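Local coordinates for acyl-CoA dehydrogenase domain protein Tcur3481 (PDB 6WY9), which probably acts as a flavin-dependent acyl-CoA dehydrogenase, an oxidoreductase that carries its FAD as cofactor, at residues P134-W145 against V165-F176. Numbering follows the deposited sequence.
Sequences PGCTAVPDGDGW and VSATGPDGPGLF
Thr-168 joins the two segments through three of its polar groups, a worked example of how one residue can pin two crossing strands. Its amide gives a nearly straight bond to Cys-136 O, with Thr-168 N 2.8 Å from that oxygen. Its carbonyl accepts the amide of Ala-138, whose N lies 2.9 Å from Thr-168 O and well above the carbonyl plane. The third group is the hydroxyl: Thr-168 OG1, turned anti to its own carbonyl carbon (chi1 -64°), donates to a lone pair of Pro-134 O at 2.8 Å, in the carbonyl plane. A proline carbonyl just ahead of strand 137-141 thus finds a side-chain donor. Partners outside the two segments satisfy other polar atoms: the Glu-125 carboxylate accepts the amides of Gly-135 and Cys-136, and Lys-151 NZ donates to Ser-166 O. Beyond the bridge, Gly-169 CA brings a C-H to Ala-138 O, 3.3 Å away.

Apolar groups pack beyond the bridge as well. The edge of the Phe-176 ring meets one face of Trp-145 in a T-shaped pair, planes at 67°, with CE2 of Phe-176 3.6 Å from CD2 of Trp-145; Pro-140 CA lies over the opposite indole face. Pro-170 CD comes up to the indole edge, while Ala-138 CB touches Phe-176 CZ. A serine in place of Trp-145 would probably leave the Phe-176 edge without its aromatic face and open a gap beside Pro-170.

Two beta hairpins, 137-141 with the start of 144-154 and 160-169 with 172-179, are linked here by a single parallel bridge between Thr-137 and Thr-168, with strand axes at 57°, within the beta domain that lies between the helical regions of the acyl-CoA dehydrogenase fold.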
loop_
_atom_site.group_PDB
_atom_site.type_symbol
_atom_site.label_atom_id
_atom_site.label_comp_id
_atom_site.label_asym_id
_atom_site.label_seq_id
_atom_site.Cartn_x
_atom_site.Cartn_y
_atom_site.Cartn_z
ATOM N N PRO B 134 6.821 -21.075 -24.028
ATOM C CA PRO B 134 7.451 -20.261 -25.082
ATOM C C PRO B 134 6.741 -20.444 -26.416
ATOM O O PRO B 134 6.372 -21.561 -26.792
ATOM C CB PRO B 134 8.892 -20.796 -25.154
ATOM C CG PRO B 134 9.021 -21.836 -24.083
ATOM C CD PRO B 134 7.675 -22.170 -23.540
ATOM N N GLY B 135 6.587 -19.336 -27.158
ATOM C CA GLY B 135 6.132 -19.430 -28.541
ATOM C C GLY B 135 7.218 -19.869 -29.508
ATOM O O GLY B 135 6.923 -20.430 -30.566
ATOM N N CYS B 136 8.475 -19.623 -29.170
ATOM C CA CYS B 136 9.576 -20.173 -29.941
ATOM C C CYS B 136 9.390 -21.677 -30.104
ATOM O O CYS B 136 8.988 -22.373 -29.165
ATOM C CB CYS B 136 10.900 -19.840 -29.241
ATOM S SG CYS B 136 12.400 -20.157 -30.287
ATOM N N THR B 137 9.605 -22.162 -31.329
ATOM C CA THR B 137 9.323 -23.545 -31.702
ATOM C C THR B 137 10.606 -24.365 -31.786
ATOM O O THR B 137 11.658 -23.854 -32.179
ATOM C CB THR B 137 8.612 -23.596 -33.054
ATOM O OG1 THR B 137 7.441 -22.781 -32.975
ATOM C CG2 THR B 137 8.197 -25.007 -33.377
ATOM N N ALA B 138 10.501 -25.653 -31.443
ATOM C CA ALA B 138 11.615 -26.588 -31.576
ATOM C C ALA B 138 11.164 -27.759 -32.445
ATOM O O ALA B 138 10.153 -28.400 -32.130
ATOM C CB ALA B 138 12.085 -27.072 -30.195
ATOM N N VAL B 139 11.875 -28.015 -33.537
ATOM C CA VAL B 139 11.544 -29.075 -34.494
ATOM C C VAL B 139 12.621 -30.155 -34.406
ATOM O O VAL B 139 13.812 -29.819 -34.378
ATOM C CB VAL B 139 11.438 -28.531 -35.936
ATOM C CG1 VAL B 139 11.146 -29.638 -36.930
ATOM C CG2 VAL B 139 10.351 -27.475 -36.008
ATOM N N PRO B 140 12.248 -31.446 -34.350
ATOM C CA PRO B 140 13.253 -32.521 -34.351
ATOM C C PRO B 140 14.037 -32.555 -35.648
ATOM O O PRO B 140 13.489 -32.346 -36.727
ATOM C CB PRO B 140 12.417 -33.799 -34.205
ATOM C CG PRO B 140 11.151 -33.346 -33.580
ATOM C CD PRO B 140 10.890 -31.966 -34.119
ATOM N N ASP B 141 15.331 -32.840 -35.537
ATOM C CA ASP B 141 16.171 -32.973 -36.725
ATOM C C ASP B 141 17.259 -33.988 -36.384
ATOM O O ASP B 141 18.260 -33.628 -35.759
ATOM C CB ASP B 141 16.748 -31.622 -37.125
ATOM C CG ASP B 141 17.389 -31.640 -38.496
ATOM O OD1 ASP B 141 17.410 -32.714 -39.132
ATOM O OD2 ASP B 141 17.872 -30.573 -38.936
ATOM N N GLY B 142 17.054 -35.244 -36.785
ATOM C CA GLY B 142 17.929 -36.301 -36.311
ATOM C C GLY B 142 17.915 -36.341 -34.798
ATOM O O GLY B 142 16.868 -36.181 -34.158
ATOM N N ASP B 143 19.095 -36.528 -34.204
ATOM C CA ASP B 143 19.236 -36.443 -32.752
ATOM C C ASP B 143 19.374 -35.004 -32.252
ATOM O O ASP B 143 19.730 -34.791 -31.086
ATOM C CB ASP B 143 20.425 -37.290 -32.282
ATOM C CG ASP B 143 21.688 -37.031 -33.086
ATOM O OD1 ASP B 143 22.785 -37.374 -32.592
ATOM O OD2 ASP B 143 21.587 -36.480 -34.204
ATOM N N GLY B 144 19.089 -34.018 -33.099
ATOM C CA GLY B 144 19.115 -32.637 -32.675
ATOM C C GLY B 144 17.792 -31.936 -32.890
ATOM O O GLY B 144 16.744 -32.574 -33.068
ATOM N N TRP B 145 17.839 -30.613 -32.907
ATOM C CA TRP B 145 16.644 -29.795 -33.008
ATOM C C TRP B 145 16.955 -28.574 -33.855
ATOM O O TRP B 145 18.101 -28.121 -33.921
ATOM C CB TRP B 145 16.149 -29.348 -31.617
ATOM C CG TRP B 145 15.790 -30.490 -30.743
ATOM C CD1 TRP B 145 16.637 -31.266 -30.025
ATOM C CD2 TRP B 145 14.481 -31.002 -30.514
ATOM N NE1 TRP B 145 15.940 -32.239 -29.359
ATOM C CE2 TRP B 145 14.611 -32.098 -29.639
ATOM C CE3 TRP B 145 13.209 -30.638 -30.963
ATOM C CZ2 TRP B 145 13.520 -32.849 -29.212
ATOM C CZ3 TRP B 145 12.118 -31.378 -30.532
ATOM C CH2 TRP B 145 12.283 -32.474 -29.665
ATOM N N VAL B 165 18.079 -21.568 -24.573
ATOM C CA VAL B 165 16.905 -20.966 -25.211
ATOM C C VAL B 165 15.690 -21.840 -24.909
ATOM O O VAL B 165 15.710 -23.033 -25.217
ATOM C CB VAL B 165 17.096 -20.875 -26.741
ATOM C CG1 VAL B 165 15.798 -20.369 -27.448
ATOM C CG2 VAL B 165 18.320 -20.037 -27.094
ATOM N N SER B 166 14.624 -21.248 -24.350
ATOM C CA SER B 166 13.398 -21.999 -24.122
ATOM C C SER B 166 12.548 -22.002 -25.400
ATOM O O SER B 166 12.467 -20.992 -26.116
ATOM C CB SER B 166 12.631 -21.411 -22.914
ATOM O OG SER B 166 12.068 -20.147 -23.211
ATOM N N ALA B 167 11.964 -23.163 -25.713
ATOM C CA ALA B 167 11.156 -23.373 -26.918
ATOM C C ALA B 167 10.179 -24.527 -26.684
ATOM O O ALA B 167 10.397 -25.384 -25.823
ATOM C CB ALA B 167 12.036 -23.669 -28.143
ATOM N N THR B 168 9.104 -24.546 -27.457
ATOM C CA THR B 168 8.117 -25.629 -27.376
ATOM C C THR B 168 8.317 -26.597 -28.538
ATOM O O THR B 168 8.264 -26.198 -29.716
ATOM C CB THR B 168 6.700 -25.057 -27.335
ATOM O OG1 THR B 168 6.564 -24.280 -26.125
ATOM C CG2 THR B 168 5.596 -26.184 -27.380
ATOM N N GLY B 169 8.607 -27.861 -28.201
ATOM C CA GLY B 169 8.710 -28.914 -29.181
ATOM C C GLY B 169 7.426 -29.716 -29.282
ATOM O O GLY B 169 6.387 -29.316 -28.756
ATOM N N PRO B 170 7.470 -30.856 -29.986
ATOM C CA PRO B 170 6.274 -31.715 -30.067
ATOM C C PRO B 170 5.809 -32.250 -28.723
ATOM O O PRO B 170 4.628 -32.563 -28.576
ATOM C CB PRO B 170 6.711 -32.868 -30.992
ATOM C CG PRO B 170 7.925 -32.397 -31.676
ATOM C CD PRO B 170 8.565 -31.334 -30.843
ATOM N N ASP B 171 6.694 -32.402 -27.741
ATOM C CA ASP B 171 6.293 -32.906 -26.436
ATOM C C ASP B 171 6.212 -31.811 -25.381
ATOM O O ASP B 171 6.237 -32.118 -24.186
ATOM C CB ASP B 171 7.248 -33.997 -25.959
ATOM C CG ASP B 171 7.027 -35.304 -26.656
ATOM O OD1 ASP B 171 5.857 -35.679 -26.870
ATOM O OD2 ASP B 171 8.030 -35.961 -26.987
ATOM N N GLY B 172 6.145 -30.544 -25.787
ATOM C CA GLY B 172 5.926 -29.469 -24.849
ATOM C C GLY B 172 7.135 -28.558 -24.690
ATOM O O GLY B 172 8.145 -28.688 -25.385
ATOM N N PRO B 173 7.051 -27.611 -23.766
ATOM C CA PRO B 173 8.159 -26.658 -23.586
ATOM C C PRO B 173 9.449 -27.362 -23.171
ATOM O O PRO B 173 9.427 -28.352 -22.443
ATOM C CB PRO B 173 7.647 -25.734 -22.474
ATOM C CG PRO B 173 6.142 -25.978 -22.421
ATOM C CD PRO B 173 5.954 -27.396 -22.810
ATOM N N GLY B 174 10.591 -26.840 -23.630
ATOM C CA GLY B 174 11.868 -27.382 -23.207
ATOM C C GLY B 174 12.968 -26.331 -23.176
ATOM O O GLY B 174 12.748 -25.149 -23.438
ATOM N N LEU B 175 14.172 -26.774 -22.844
ATOM C CA LEU B 175 15.320 -25.881 -22.797
ATOM C C LEU B 175 16.424 -26.484 -23.669
ATOM O O LEU B 175 16.721 -27.690 -23.577
ATOM C CB LEU B 175 15.776 -25.649 -21.334
ATOM C CG LEU B 175 16.700 -24.463 -21.025
ATOM C CD1 LEU B 175 16.029 -23.147 -21.410
ATOM C CD2 LEU B 175 17.091 -24.434 -19.538
ATOM N N PHE B 176 17.009 -25.653 -24.538
ATOM C CA PHE B 176 17.925 -26.116 -25.580
ATOM C C PHE B 176 19.175 -25.261 -25.592
ATOM O O PHE B 176 19.084 -24.033 -25.510
ATOM C CB PHE B 176 17.284 -26.038 -26.967
ATOM C CG PHE B 176 15.978 -26.766 -27.074
ATOM C CD1 PHE B 176 14.802 -26.205 -26.565
ATOM C CD2 PHE B 176 15.930 -28.002 -27.696
ATOM C CE1 PHE B 176 13.588 -26.903 -26.685
ATOM C CE2 PHE B 176 14.752 -28.701 -27.819
ATOM C CZ PHE B 176 13.576 -28.149 -27.323
#